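Local atomic coordinates of diol-dehydratase (Roseburia inulinivorans, PDB entry 5I2A), a protein that probably dehydrates 1,2-propanediol as a B12-independent diol dehydratase of the glycyl radical enzyme family. Residues A24-I29 against T102-S107; A419-H422 against T426-E429. All coordinates share one frame; numbering follows the deposited sequence.

Contact 1: A24-I29 against T102-S107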
ATOM      1  N   ALA A  24     -27.189 -33.504 -12.732  1.00 18.36           N
ATOM      2  CA  ALA A  24     -28.312 -33.568 -13.670  1.00 21.37           C
ATOM      3  C   ALA A  24     -28.110 -32.629 -14.856  1.00 24.30           C
ATOM      4  O   ALA A  24     -28.544 -32.934 -15.963  1.00 23.49           O
ATOM      5  CB  ALA A  24     -29.622 -33.255 -12.959  1.00 16.67           C
ATOM      6  N   LYS A  25     -27.434 -31.504 -14.625  1.00 20.29           N
ATOM      7  CA  LYS A  25     -27.125 -30.555 -15.696  1.00 21.13           C
ATOM      8  C   LYS A  25     -25.650 -30.137 -15.688  1.00 21.73           C
ATOM      9  O   LYS A  25     -24.946 -30.355 -14.704  1.00 22.22           O
ATOM     10  CB  LYS A  25     -27.999 -29.303 -15.577  1.00 18.81           C
ATOM     11  CG  LYS A  25     -29.497 -29.552 -15.635  1.00 25.42           C
ATOM     12  CD  LYS A  25     -30.265 -28.257 -15.328  1.00 34.79           C
ATOM     13  CE  LYS A  25     -31.776 -28.439 -15.446  1.00 52.08           C
ATOM     14  NZ  LYS A  25     -32.517 -27.193 -15.077  1.00 57.68           N
ATOM     15  N   MET A  26     -25.205 -29.557 -16.801  1.00 17.78           N
ATOM     16  CA  MET A  26     -23.900 -28.906 -16.914  1.00 21.76           C
ATOM     17  C   MET A  26     -23.642 -27.910 -15.800  1.00 17.39           C
ATOM     18  O   MET A  26     -24.559 -27.214 -15.378  1.00 17.56           O
ATOM     19  CB  MET A  26     -23.789 -28.130 -18.227  1.00 21.81           C
ATOM     20  CG  MET A  26     -23.319 -28.891 -19.399  1.00 35.73           C
ATOM     21  SD  MET A  26     -22.717 -27.683 -20.575  1.00 30.97           S
ATOM     22  CE  MET A  26     -21.144 -27.310 -19.857  1.00 18.00           C
ATOM     23  N   PRO A  27     -22.386 -27.822 -15.348  1.00 18.59           N
ATOM     24  CA  PRO A  27     -22.003 -26.669 -14.529  1.00 17.96           C
ATOM     25  C   PRO A  27     -22.304 -25.363 -15.258  1.00 18.49           C
ATOM     26  O   PRO A  27     -22.132 -25.282 -16.477  1.00 18.39           O
ATOM     27  CB  PRO A  27     -20.496 -26.858 -14.337  1.00 18.75           C
ATOM     28  CG  PRO A  27     -20.291 -28.329 -14.455  1.00 15.22           C
ATOM     29  CD  PRO A  27     -21.258 -28.750 -15.544  1.00 14.98           C
ATOM     30  N   GLU A  28     -22.778 -24.370 -14.520  1.00 13.75           N
ATOM     31  CA  GLU A  28     -23.148 -23.090 -15.109  1.00 18.64           C
ATOM     32  C   GLU A  28     -22.467 -21.911 -14.417  1.00 15.34           C
ATOM     33  O   GLU A  28     -22.391 -21.871 -13.203  1.00 17.82           O
ATOM     34  CB  GLU A  28     -24.673 -22.895 -15.061  1.00 18.52           C
ATOM     35  CG  GLU A  28     -25.130 -21.503 -15.501  1.00 19.91           C
ATOM     36  CD  GLU A  28     -26.657 -21.356 -15.543  1.00 27.33           C
ATOM     37  OE1 GLU A  28     -27.348 -22.250 -15.026  1.00 24.15           O
ATOM     38  OE2 GLU A  28     -27.156 -20.352 -16.099  1.00 17.94           O
ATOM     39  N   ILE A  29     -22.002 -20.953 -15.209  1.00 16.62           N
ATOM     40  CA  ILE A  29     -21.463 -19.686 -14.706  1.00 16.86           C
ATOM     41  C   ILE A  29     -22.590 -18.697 -14.352  1.00 17.04           C
ATOM     42  O   ILE A  29     -23.486 -18.447 -15.168  1.00 16.83           O
ATOM     43  CB  ILE A  29     -20.522 -19.046 -15.753  1.00 15.87           C
ATOM     44  CG1 ILE A  29     -19.316 -19.940 -15.996  1.00 12.80           C
ATOM     45  CG2 ILE A  29     -20.098 -17.632 -15.336  1.00 15.80           C
ATOM     46  CD1 ILE A  29     -18.572 -19.641 -17.289  1.00 14.72           C
ATOM     47  N   THR A 102     -17.407 -19.945 -26.520  1.00 19.25           N
ATOM     48  CA  THR A 102     -16.719 -21.237 -26.634  1.00 19.61           C
ATOM     49  C   THR A 102     -16.668 -22.071 -25.348  1.00 20.87           C
ATOM     50  O   THR A 102     -16.364 -23.262 -25.395  1.00 19.28           O
ATOM     51  CB  THR A 102     -15.264 -21.045 -27.102  1.00 19.54           C
ATOM     52  OG1 THR A 102     -14.590 -20.150 -26.211  1.00 20.16           O
ATOM     53  CG2 THR A 102     -15.219 -20.468 -28.522  1.00 23.49           C
ATOM     54  N   VAL A 103     -16.933 -21.449 -24.204  1.00 19.36           N
ATOM     55  CA  VAL A 103     -16.710 -22.127 -22.941  1.00 17.41           C
ATOM     56  C   VAL A 103     -17.683 -23.298 -22.756  1.00 20.40           C
ATOM     57  O   VAL A 103     -17.350 -24.278 -22.099  1.00 18.10           O
ATOM     58  CB  VAL A 103     -16.792 -21.151 -21.745  1.00 17.18           C
ATOM     59  CG1 VAL A 103     -18.183 -20.540 -21.600  1.00 15.53           C
ATOM     60  CG2 VAL A 103     -16.341 -21.840 -20.451  1.00 15.24           C
ATOM     61  N   GLU A 104     -18.858 -23.229 -23.376  1.00 20.46           N
ATOM     62  CA  GLU A 104     -19.845 -24.304 -23.220  1.00 17.69           C
ATOM     63  C   GLU A 104     -19.381 -25.609 -23.863  1.00 18.74           C
ATOM     64  O   GLU A 104     -19.763 -26.683 -23.429  1.00 20.04           O
ATOM     65  CB  GLU A 104     -21.212 -23.901 -23.803  1.00 18.78           C
ATOM     66  CG  GLU A 104     -22.295 -24.973 -23.597  1.00 19.69           C
ATOM     67  CD  GLU A 104     -23.683 -24.548 -24.059  1.00 22.23           C
ATOM     68  OE1 GLU A 104     -23.901 -23.353 -24.327  1.00 24.11           O
ATOM     69  OE2 GLU A 104     -24.564 -25.420 -24.138  1.00 25.35           O
ATOM     70  N   THR A 105     -18.546 -25.518 -24.887  1.00 20.39           N
ATOM     71  CA  THR A 105     -18.154 -26.706 -25.627  1.00 17.19           C
ATOM     72  C   THR A 105     -16.650 -26.899 -25.672  1.00 21.84           C
ATOM     73  O   THR A 105     -16.165 -27.688 -26.460  1.00 20.86           O
ATOM     74  CB  THR A 105     -18.670 -26.639 -27.071  1.00 20.93           C
ATOM     75  OG1 THR A 105     -18.200 -25.428 -27.670  1.00 25.21           O
ATOM     76  CG2 THR A 105     -20.207 -26.651 -27.101  1.00 22.71           C
ATOM     77  N   ARG A 106     -15.904 -26.166 -24.848  1.00 17.99           N
ATOM     78  CA  ARG A 106     -14.455 -26.314 -24.855  1.00 19.15           C
ATOM     79  C   ARG A 106     -14.065 -27.699 -24.343  1.00 19.27           C
ATOM     80  O   ARG A 106     -14.832 -28.354 -23.648  1.00 17.47           O
ATOM     81  CB  ARG A 106     -13.778 -25.215 -24.018  1.00 18.25           C
ATOM     82  CG  ARG A 106     -14.047 -25.298 -22.518  1.00 19.54           C
ATOM     83  CD  ARG A 106     -13.442 -24.106 -21.762  1.00 16.12           C
ATOM     84  NE  ARG A 106     -13.419 -24.342 -20.324  1.00 16.18           N
ATOM     85  CZ  ARG A 106     -12.893 -23.507 -19.438  1.00 16.98           C
ATOM     86  NH1 ARG A 106     -12.353 -22.359 -19.846  1.00 16.37           N
ATOM     87  NH2 ARG A 106     -12.901 -23.824 -18.147  1.00 11.99           N
ATOM     88  N   SER A 107     -12.859 -28.130 -24.682  1.00 18.88           N
ATOM     89  CA  SER A 107     -12.434 -29.498 -24.426  1.00 21.19           C
ATOM     90  C   SER A 107     -12.098 -29.785 -22.952  1.00 22.67           C
ATOM     91  O   SER A 107     -12.205 -30.928 -22.509  1.00 20.73           O
ATOM     92  CB  SER A 107     -11.228 -29.828 -25.296  1.00 19.22           C
ATOM     93  OG  SER A 107     -10.142 -28.993 -24.961  1.00 26.71           O
TER

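Contact 2: A419-H422 against T426-E429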
ATOM      1  N   ALA A 419      10.788 -32.198   7.935  1.00 15.51           N
ATOM      2  CA  ALA A 419      10.927 -31.171   6.899  1.00 17.38           C
ATOM      3  C   ALA A 419      10.276 -29.860   7.356  1.00 15.26           C
ATOM      4  O   ALA A 419      10.835 -28.782   7.160  1.00 15.52           O
ATOM      5  CB  ALA A 419      10.332 -31.634   5.571  1.00 14.58           C
ATOM      6  N   LEU A 420       9.108 -29.956   7.979  1.00 15.09           N
ATOM      7  CA  LEU A 420       8.430 -28.768   8.489  1.00 14.54           C
ATOM      8  C   LEU A 420       9.246 -28.084   9.583  1.00 15.48           C
ATOM      9  O   LEU A 420       9.347 -26.860   9.617  1.00 15.75           O
ATOM     10  CB  LEU A 420       7.045 -29.121   9.021  1.00 14.14           C
ATOM     11  CG  LEU A 420       6.045 -29.501   7.928  1.00 15.40           C
ATOM     12  CD1 LEU A 420       4.812 -30.086   8.566  1.00 10.60           C
ATOM     13  CD2 LEU A 420       5.689 -28.299   7.056  1.00 12.00           C
ATOM     14  N   VAL A 421       9.825 -28.883  10.471  1.00 15.67           N
ATOM     15  CA  VAL A 421      10.647 -28.346  11.540  1.00 14.26           C
ATOM     16  C   VAL A 421      11.855 -27.643  10.949  1.00 16.58           C
ATOM     17  O   VAL A 421      12.202 -26.547  11.363  1.00 15.47           O
ATOM     18  CB  VAL A 421      11.085 -29.456  12.522  1.00 16.63           C
ATOM     19  CG1 VAL A 421      12.227 -28.963  13.414  1.00 16.05           C
ATOM     20  CG2 VAL A 421       9.879 -29.923  13.360  1.00 12.73           C
ATOM     21  N   HIS A 422      12.456 -28.249   9.934  1.00 17.55           N
ATOM     22  CA  HIS A 422      13.613 -27.647   9.286  1.00 15.50           C
ATOM     23  C   HIS A 422      13.284 -26.280   8.670  1.00 16.31           C
ATOM     24  O   HIS A 422      14.129 -25.390   8.659  1.00 15.42           O
ATOM     25  CB  HIS A 422      14.177 -28.590   8.217  1.00 15.11           C
ATOM     26  CG  HIS A 422      15.373 -28.047   7.492  1.00 16.76           C
ATOM     27  ND1 HIS A 422      16.535 -27.676   8.136  1.00 18.94           N
ATOM     28  CD2 HIS A 422      15.592 -27.828   6.172  1.00 15.06           C
ATOM     29  CE1 HIS A 422      17.413 -27.249   7.247  1.00 17.10           C
ATOM     30  NE2 HIS A 422      16.866 -27.332   6.045  1.00 18.24           N
ATOM     31  N   THR A 426       7.718 -25.554  15.039  1.00 13.38           N
ATOM     32  CA  THR A 426       8.044 -26.351  16.219  1.00 16.76           C
ATOM     33  C   THR A 426       7.632 -27.803  15.981  1.00 16.27           C
ATOM     34  O   THR A 426       6.805 -28.102  15.115  1.00 12.41           O
ATOM     35  CB  THR A 426       7.343 -25.854  17.517  1.00 16.06           C
ATOM     36  OG1 THR A 426       5.945 -26.123  17.441  1.00 17.48           O
ATOM     37  CG2 THR A 426       7.562 -24.349  17.747  1.00 18.98           C
ATOM     38  N   MET A 427       8.204 -28.698  16.772  1.00 15.72           N
ATOM     39  CA  MET A 427       7.818 -30.092  16.726  1.00 18.10           C
ATOM     40  C   MET A 427       6.318 -30.289  17.000  1.00 19.60           C
ATOM     41  O   MET A 427       5.665 -31.063  16.311  1.00 20.11           O
ATOM     42  CB  MET A 427       8.642 -30.905  17.728  1.00 19.84           C
ATOM     43  CG  MET A 427       8.370 -32.392  17.618  1.00 23.71           C
ATOM     44  SD  MET A 427       9.120 -33.069  16.129  1.00 34.21           S
ATOM     45  CE  MET A 427      10.842 -32.769  16.504  1.00 16.70           C
ATOM     46  N   ASP A 428       5.772 -29.598  18.001  1.00 17.02           N
ATOM     47  CA  ASP A 428       4.348 -29.740  18.309  1.00 17.86           C
ATOM     48  C   ASP A 428       3.487 -29.304  17.111  1.00 17.64           C
ATOM     49  O   ASP A 428       2.433 -29.868  16.856  1.00 17.70           O
ATOM     50  CB  ASP A 428       3.938 -28.901  19.526  1.00 18.52           C
ATOM     51  CG  ASP A 428       4.436 -29.472  20.861  1.00 24.28           C
ATOM     52  OD1 ASP A 428       5.034 -30.555  20.886  1.00 21.67           O
ATOM     53  OD2 ASP A 428       4.194 -28.821  21.893  1.00 26.98           O
ATOM     54  N   GLU A 429       3.921 -28.258  16.423  1.00 14.80           N
ATOM     55  CA  GLU A 429       3.163 -27.743  15.286  1.00 17.19           C
ATOM     56  C   GLU A 429       3.244 -28.738  14.137  1.00 15.15           C
ATOM     57  O   GLU A 429       2.239 -29.089  13.546  1.00 16.13           O
ATOM     58  CB  GLU A 429       3.693 -26.369  14.861  1.00 14.86           C
ATOM     59  CG  GLU A 429       3.294 -25.260  15.820  1.00 18.39           C
ATOM     60  CD  GLU A 429       4.045 -23.958  15.569  1.00 17.73           C
ATOM     61  OE1 GLU A 429       5.102 -23.979  14.903  1.00 18.42           O
ATOM     62  OE2 GLU A 429       3.575 -22.917  16.051  1.00 19.22           O
TER

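Contact 1: A24-I29 against T102-S107
Arg106 NH1, salt-bridged to Glu99 OE1 and hydrogen-bonded to Arg330 O, belongs to the guanidinium group beside Val103, the residue that meets Ile29 across the contact. Arg106 NH2 gives a further bond to Asp109 O. Val103 CG2 lies 3.7 Å above the plane of the Arg106 guanidinium, displaced toward its rim, while the other methyl, Val103 CG1, meets Ile29 CD1 at 4.4 Å. The two branches of this valine thus serve different neighbours: one rests on the flat arginine head, the other extends the apolar surface toward the 24-29 loop. Ile29 reaches it with its terminal methyl, the side chain being extended at chi2 (162°). The second meeting place is Met26 against Glu104. The methionine bends at its last torsion (chi3 78°), so that sulfur and methyl touch separate parts of the glutamate: Met26 SD stands 4.1 Å from Glu104 CG, and Met26 CE stands 3.9 Å from Glu104 O. The two side chains cross at about a right angle. Within the 102-107 segment, Thr105 N donates to Thr102 O (3.2 Å), closing a turn that carries Val103 and Glu104. Both segments are loops between helices of the pyruvate formate lyase-like region, the first between helices 14-22 and 32-43, the second between helices 94-97 and 115-125. Backbone hydrogen bonds join Tyr112 to Pro27 and Ile29, and Phe111 to Val103, so the chain just beyond 102-107 helps tie the loops together. Between the two segments themselves the contact consists of van der Waals contacts alone, one of them a methyl against a carbonyl oxygen. The hydrogen bonds and salt bridge of Arg106 hold its own loop (Glu99, Asp109) and tie it to Arg330, so polar bonds fix the 102-107 loop and Met26 and Ile29 merely pack on it.

Contact 2: A419-H422 against T426-E429
Val421 makes the apolar part of the contact with one methyl. With CG1 anti to the backbone N (chi1 165°), Val421 CG2 sits beside that nitrogen and faces the start of the next helix, where it lies 4.0 Å from both Met427 CA and Thr426 O. The methionine adds its sulfur: Met427 SD comes to 4.3 Å from Val421 CG2, although the bond from its CA to CB points away from the 419-422 segment. Val421 and Leu420 also touch Ala430, further along the second helix. The two segments are the end of helix 413-422 and the N-cap and first turn of helix 427-431; three residues separate them. The hydrogen bonds made by side chains lie within 426-429, where Thr426 is the N-cap and pairs with Glu429 in a capping box. Glu429 N donates to Thr426 OG1 over 3.1 Å. In return Thr426 N donates to Glu429 OE1, also over 3.1 Å and nearly straight at 167°; it meets the oxygen on the anti side, 34° out of the carboxylate plane. Glu429 OE1 is also hydrogen-bonded to Tyr548 OH, outside the two segments. The charged interaction is a salt bridge from Glu429 OE2 to Lys446 NZ. The lysine and the nearby helix start would probably stabilise the negative charge of the carboxylate.

Overall arrangement
Contact 1 is partly buried and contact 2 lies at the surface; their centres are about 44 Å apart on opposite sides of the chain's centre, and their nearest atoms stay about 32 Å from each other. They share no helix or strand, although all four segments fall in the pyruvate formate lyase-like region. Contact 1 brings together loops from distant points of the sequence, where Val103 and Ile29 are buried and Glu104 is exposed. Contact 2 joins consecutive helices across a short link. Apolar packing bridges the segments in both, but the accompanying polar chemistry differs: an arginine held within its own loop and to Arg330 in contact 1, a capped helix start in contact 2.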